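Local coordinates for general Secretion Pathway Protein (Vibrio vulnificus, PDB 4G54), which probably binds peptidoglycan in the periplasm as part of the EpsAB fusion protein of the type II secretion system, at residues L94-V97 against V102-L105. Numbering follows the deposited sequence.
Sequences LLEV and VVLL
Leu-95 and Glu-96 both sit opposite Val-103, which makes a classic beta bulge in an antiparallel hairpin whose segment axes run at 171°. Two nearly straight hydrogen bonds grip Val-103. Leu-95 N gives its hydrogen to Val-103 O at 2.9 Å. Val-103 N gives its own to Glu-96 O, also at 2.9 Å. Leu-95 has a helix-like psi of -47°, and this kink takes up the extra residue. Glu-96 and Val-103 share one face of the sheet. The bulge turns Leu-95 toward the partner strand, and its side chain lies beside Val-103, pointing the same way. Glu-96 CG stands between its own N and carbonyl carbon (chi1 55°), which lays it alongside Val-103, 3.6 Å from Val-103 CG2. The extended chain then carries the carboxylate on to a salt bridge with Arg-101. Leu-95 CD2 meets the other methyl, 4.0 Å from Val-103 CG1. The opposite face carries Leu-94, Val-97, Val-102 and Leu-104. Leu-94 meets Val-102 at about a right angle, with its CD1 3.5 Å from Val-102 CB. Val-102 CG1 also touches Val-97 CG2 at 3.5 Å. Trp-69 and Leu-72 of helix 69-73 cover part of this face. The contact is thus a bulged hairpin within the peptidase C39-like domain: main-chain bonds set the register, aliphatic contacts line both faces, and the one acidic group is paired with an arginine.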
loop_
_atom_site.group_PDB
_atom_site.type_symbol
_atom_site.label_atom_id
_atom_site.label_comp_id
_atom_site.label_asym_id
_atom_site.label_seq_id
_atom_site.Cartn_x
_atom_site.Cartn_y
_atom_site.Cartn_z
ATOM N N LEU A 94 -7.179 -6.763 5.081
ATOM C CA LEU A 94 -8.109 -5.654 5.404
ATOM C C LEU A 94 -8.245 -4.847 4.142
ATOM O O LEU A 94 -7.280 -4.256 3.633
ATOM C CB LEU A 94 -7.492 -4.776 6.533
ATOM C CG LEU A 94 -8.273 -3.484 6.844
ATOM C CD1 LEU A 94 -9.546 -3.803 7.504
ATOM C CD2 LEU A 94 -7.415 -2.611 7.792
ATOM N N LEU A 95 -9.487 -4.757 3.629
ATOM C CA LEU A 95 -9.751 -4.005 2.416
ATOM C C LEU A 95 -10.174 -2.630 2.758
ATOM O O LEU A 95 -9.730 -1.685 2.052
ATOM C CB LEU A 95 -10.880 -4.734 1.559
ATOM C CG LEU A 95 -11.373 -4.029 0.313
ATOM C CD1 LEU A 95 -10.274 -3.996 -0.750
ATOM C CD2 LEU A 95 -12.607 -4.839 -0.212
ATOM N N GLU A 96 -11.114 -2.461 3.701
ATOM C CA GLU A 96 -11.468 -1.088 4.110
ATOM C C GLU A 96 -11.852 -1.071 5.575
ATOM O O GLU A 96 -12.109 -2.086 6.149
ATOM C CB GLU A 96 -12.542 -0.489 3.267
ATOM C CG GLU A 96 -13.780 -1.291 3.201
ATOM C CD GLU A 96 -14.760 -0.645 2.152
ATOM O OE1 GLU A 96 -15.151 -1.287 1.177
ATOM O OE2 GLU A 96 -15.087 0.556 2.344
ATOM N N VAL A 97 -11.899 0.122 6.117
ATOM C CA VAL A 97 -12.059 0.265 7.564
ATOM C C VAL A 97 -12.748 1.570 7.854
ATOM O O VAL A 97 -12.478 2.599 7.187
ATOM C CB VAL A 97 -10.690 0.223 8.300
ATOM C CG1 VAL A 97 -9.620 1.257 7.714
ATOM C CG2 VAL A 97 -10.904 0.463 9.823
ATOM N N VAL A 102 -14.846 -3.385 9.780
ATOM C CA VAL A 102 -13.768 -3.545 8.783
ATOM C C VAL A 102 -14.284 -4.594 7.799
ATOM O O VAL A 102 -15.142 -5.431 8.115
ATOM C CB VAL A 102 -12.487 -4.026 9.401
ATOM C CG1 VAL A 102 -11.850 -2.895 10.282
ATOM C CG2 VAL A 102 -12.667 -5.376 10.242
ATOM N N VAL A 103 -13.837 -4.418 6.560
ATOM C CA VAL A 103 -14.129 -5.410 5.497
ATOM C C VAL A 103 -12.891 -6.230 5.277
ATOM O O VAL A 103 -11.797 -5.723 5.048
ATOM C CB VAL A 103 -14.589 -4.742 4.172
ATOM C CG1 VAL A 103 -14.775 -5.803 3.063
ATOM C CG2 VAL A 103 -15.865 -3.984 4.502
ATOM N N LEU A 104 -13.044 -7.547 5.442
ATOM C CA LEU A 104 -11.922 -8.511 5.413
ATOM C C LEU A 104 -12.052 -9.443 4.206
ATOM O O LEU A 104 -13.160 -9.863 3.849
ATOM C CB LEU A 104 -11.928 -9.318 6.698
ATOM C CG LEU A 104 -11.846 -8.479 7.986
ATOM C CD1 LEU A 104 -11.815 -9.480 9.147
ATOM C CD2 LEU A 104 -10.604 -7.585 7.930
ATOM N N LEU A 105 -10.922 -9.793 3.618
ATOM C CA LEU A 105 -10.834 -10.802 2.513
ATOM C C LEU A 105 -9.989 -11.979 2.966
ATOM O O LEU A 105 -8.850 -11.805 3.358
ATOM C CB LEU A 105 -10.266 -10.157 1.248
ATOM C CG LEU A 105 -10.918 -8.865 0.794
ATOM C CD1 LEU A 105 -10.154 -8.283 -0.438
ATOM C CD2 LEU A 105 -12.353 -9.124 0.332
#